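Local coordinates for uncharacterized protein (PDB 4JPQ) that probably binds carbohydrate, although its ligand and biological role are unknown, at residues A[131-141]-A[154-165]. Numbering follows the deposited sequence.
Sequences VLGMVKRWSSL and SWELVMVIPVSA
Ser139 OG is gripped twice: it accepts Leu141 N in an ST turn and donates to Cys109 O, while Glu156 O, 3.2 Å from this OG, makes a contact across the pairing. Two hydrogen-bonded pairs zip strand 136-139 antiparallel onto strand 154-162: Val160 N donates to Lys136 O over 2.8 Å, almost straight at 170°, and Trp138 and Val158 form the other. In this β-sandwich fold, strand 61-70 bonds the far edge of 154-162. Beta-branched Val158 and Val160 suit the extended backbone: Val160 CB meets Lys136 CB, while Val158 CG2 lies 3.9 Å from Trp138 CE3, the indole crossing it obliquely. Lys136, itself partly exposed, suits its place because its extended chain carries NZ away to Ser17 OG. On the other face Leu157 and Met159, a selenomethionine, pack inward on strand 102-108, and Arg137 bends at chi3 (-91°) to bring NE to Val135 O, leaving NH1 for Asp80 and Gly111 O. Ser140 OG, held between its own backbone N and carbonyl carbon (chi1 66°), stands in for a backbone carbonyl, accepting Glu156 N at 3.1 Å, while Ser140 N reaches Glu156 O. At the opposite end Val135 CG2 touches Ala165 CB at 4.0 Å, and Pro162 CG rests against CB of selenomethionine Met134, 4.1 Å away.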
# COMPACT_ATOMS: atom_id res chain seq x y z
N VAL A 131 -7.64 7.86 -13.21
CA VAL A 131 -6.94 6.71 -12.62
C VAL A 131 -7.05 6.72 -11.09
O VAL A 131 -7.23 5.66 -10.47
CB VAL A 131 -5.46 6.63 -13.07
CG1 VAL A 131 -4.72 5.48 -12.38
CG2 VAL A 131 -5.36 6.49 -14.59
N LEU A 132 -6.90 7.89 -10.47
CA LEU A 132 -7.09 8.02 -9.01
C LEU A 132 -8.52 7.61 -8.63
O LEU A 132 -8.72 6.93 -7.62
CB LEU A 132 -6.83 9.45 -8.54
CG LEU A 132 -5.37 9.89 -8.61
CD1 LEU A 132 -5.28 11.41 -8.61
CD2 LEU A 132 -4.55 9.27 -7.47
N GLY A 133 -9.48 8.02 -9.49
CA GLY A 133 -10.89 7.67 -9.37
C GLY A 133 -11.18 6.18 -9.47
O GLY A 133 -12.18 5.73 -8.92
N MSE A 134 -10.34 5.43 -10.18
CA MSE A 134 -10.48 3.97 -10.27
C MSE A 134 -10.21 3.26 -8.95
O MSE A 134 -10.85 2.25 -8.66
CB MSE A 134 -9.53 3.35 -11.31
CG MSE A 134 -9.91 3.60 -12.75
SE MSE A 134 -8.36 3.13 -13.88
CE MSE A 134 -9.07 4.03 -15.48
N VAL A 135 -9.28 3.78 -8.15
CA VAL A 135 -8.89 3.12 -6.89
C VAL A 135 -9.85 3.50 -5.78
O VAL A 135 -9.85 4.64 -5.32
CB VAL A 135 -7.44 3.46 -6.46
CG1 VAL A 135 -7.09 2.73 -5.17
CG2 VAL A 135 -6.46 3.08 -7.57
N LYS A 136 -10.68 2.54 -5.39
CA LYS A 136 -11.64 2.75 -4.32
C LYS A 136 -10.88 2.59 -3.03
O LYS A 136 -9.96 1.77 -2.95
CB LYS A 136 -12.81 1.76 -4.40
CG LYS A 136 -13.61 1.86 -5.69
CD LYS A 136 -14.53 0.64 -5.82
CE LYS A 136 -15.41 0.73 -7.06
NZ LYS A 136 -16.41 -0.37 -7.07
N ARG A 137 -11.25 3.40 -2.05
CA ARG A 137 -10.61 3.44 -0.75
C ARG A 137 -11.61 3.56 0.38
O ARG A 137 -12.76 3.97 0.17
CB ARG A 137 -9.75 4.67 -0.69
CG ARG A 137 -8.55 4.66 -1.60
CD ARG A 137 -8.12 6.08 -1.94
NE ARG A 137 -8.74 6.62 -3.16
CZ ARG A 137 -8.66 7.90 -3.55
NH1 ARG A 137 -8.07 8.84 -2.81
NH2 ARG A 137 -9.23 8.26 -4.70
N TRP A 138 -11.14 3.22 1.58
CA TRP A 138 -11.89 3.41 2.83
C TRP A 138 -10.91 3.42 3.99
O TRP A 138 -9.95 2.64 4.00
CB TRP A 138 -12.94 2.29 3.04
CG TRP A 138 -13.53 2.29 4.44
CD1 TRP A 138 -14.62 3.00 4.87
CD2 TRP A 138 -13.03 1.60 5.59
NE1 TRP A 138 -14.84 2.77 6.21
CE2 TRP A 138 -13.88 1.93 6.68
CE3 TRP A 138 -11.95 0.73 5.80
CZ2 TRP A 138 -13.69 1.40 7.98
CZ3 TRP A 138 -11.75 0.20 7.11
CH2 TRP A 138 -12.62 0.54 8.18
N SER A 139 -11.17 4.28 4.97
CA SER A 139 -10.40 4.33 6.21
C SER A 139 -11.30 4.57 7.41
O SER A 139 -12.35 5.18 7.28
CB SER A 139 -9.33 5.41 6.16
OG SER A 139 -8.65 5.50 7.41
N SER A 140 -10.84 4.10 8.57
CA SER A 140 -11.53 4.33 9.85
C SER A 140 -11.36 5.79 10.32
O SER A 140 -12.06 6.20 11.25
CB SER A 140 -11.07 3.34 10.94
OG SER A 140 -9.70 3.51 11.30
N LEU A 141 -10.40 6.53 9.74
CA LEU A 141 -10.18 7.96 10.01
C LEU A 141 -10.43 8.80 8.75
O LEU A 141 -9.91 9.92 8.62
CB LEU A 141 -8.74 8.18 10.49
CG LEU A 141 -8.35 7.48 11.79
CD1 LEU A 141 -6.87 7.68 12.05
CD2 LEU A 141 -9.17 8.01 12.95
N SER A 154 -5.67 3.34 17.01
CA SER A 154 -5.81 2.17 16.14
C SER A 154 -6.64 2.55 14.90
O SER A 154 -7.73 3.07 15.04
CB SER A 154 -6.47 1.00 16.86
OG SER A 154 -5.63 0.48 17.87
N TRP A 155 -6.09 2.35 13.71
CA TRP A 155 -6.82 2.62 12.47
C TRP A 155 -6.61 1.54 11.44
O TRP A 155 -5.69 0.75 11.57
CB TRP A 155 -6.49 4.00 11.88
CG TRP A 155 -5.05 4.25 11.57
CD1 TRP A 155 -4.07 4.60 12.45
CD2 TRP A 155 -4.45 4.28 10.27
NE1 TRP A 155 -2.89 4.80 11.78
CE2 TRP A 155 -3.09 4.60 10.44
CE3 TRP A 155 -4.93 4.05 8.97
CZ2 TRP A 155 -2.21 4.70 9.38
CZ3 TRP A 155 -4.03 4.14 7.90
CH2 TRP A 155 -2.69 4.46 8.11
N GLU A 156 -7.52 1.51 10.46
CA GLU A 156 -7.50 0.55 9.37
C GLU A 156 -7.77 1.27 8.06
O GLU A 156 -8.42 2.32 8.04
CB GLU A 156 -8.56 -0.53 9.58
CG GLU A 156 -8.49 -1.20 10.95
CD GLU A 156 -9.41 -2.41 11.10
OE1 GLU A 156 -10.02 -2.85 10.10
OE2 GLU A 156 -9.50 -2.94 12.24
N LEU A 157 -7.26 0.70 6.98
CA LEU A 157 -7.37 1.27 5.65
C LEU A 157 -7.42 0.20 4.58
O LEU A 157 -6.73 -0.81 4.70
CB LEU A 157 -6.19 2.22 5.39
CG LEU A 157 -6.13 2.95 4.04
CD1 LEU A 157 -5.60 4.36 4.20
CD2 LEU A 157 -5.35 2.20 2.96
N VAL A 158 -8.21 0.47 3.53
CA VAL A 158 -8.44 -0.43 2.43
C VAL A 158 -8.25 0.26 1.10
O VAL A 158 -8.64 1.41 0.95
CB VAL A 158 -9.88 -0.98 2.49
CG1 VAL A 158 -10.31 -1.68 1.19
CG2 VAL A 158 -10.01 -1.93 3.66
N MSE A 159 -7.68 -0.48 0.16
CA MSE A 159 -7.50 -0.05 -1.22
C MSE A 159 -8.00 -1.16 -2.10
O MSE A 159 -7.63 -2.33 -1.90
CB MSE A 159 -6.02 0.21 -1.56
CG MSE A 159 -5.51 1.49 -0.92
SE MSE A 159 -3.74 1.92 -1.68
CE MSE A 159 -2.51 1.32 -0.26
N VAL A 160 -8.84 -0.82 -3.07
CA VAL A 160 -9.34 -1.75 -4.10
C VAL A 160 -8.71 -1.23 -5.40
O VAL A 160 -9.13 -0.19 -5.91
CB VAL A 160 -10.86 -1.77 -4.17
CG1 VAL A 160 -11.36 -2.76 -5.22
CG2 VAL A 160 -11.45 -2.09 -2.80
N ILE A 161 -7.68 -1.91 -5.88
CA ILE A 161 -6.90 -1.47 -7.05
C ILE A 161 -7.31 -2.25 -8.30
O ILE A 161 -6.93 -3.41 -8.44
CB ILE A 161 -5.38 -1.63 -6.77
CG1 ILE A 161 -4.97 -0.78 -5.56
CG2 ILE A 161 -4.56 -1.22 -7.99
CD1 ILE A 161 -3.58 -1.10 -5.03
N PRO A 162 -8.11 -1.63 -9.21
CA PRO A 162 -8.45 -2.36 -10.43
C PRO A 162 -7.24 -2.54 -11.33
O PRO A 162 -6.33 -1.71 -11.33
CB PRO A 162 -9.48 -1.45 -11.13
CG PRO A 162 -9.97 -0.56 -10.05
CD PRO A 162 -8.74 -0.30 -9.23
N VAL A 163 -7.26 -3.61 -12.11
CA VAL A 163 -6.19 -3.94 -13.04
C VAL A 163 -5.91 -2.77 -14.03
O VAL A 163 -4.76 -2.53 -14.41
CB VAL A 163 -6.52 -5.30 -13.72
CG1 VAL A 163 -7.63 -5.15 -14.77
CG2 VAL A 163 -5.30 -5.91 -14.31
N SER A 164 -6.96 -2.03 -14.40
CA SER A 164 -6.86 -0.83 -15.25
C SER A 164 -6.07 0.32 -14.62
O SER A 164 -5.58 1.18 -15.35
CB SER A 164 -8.25 -0.32 -15.64
OG SER A 164 -9.03 -0.06 -14.48
N ALA A 165 -5.96 0.36 -13.29
CA ALA A 165 -5.15 1.39 -12.60
C ALA A 165 -3.65 1.27 -12.85
O ALA A 165 -2.91 2.19 -12.51
CB ALA A 165 -5.41 1.42 -11.11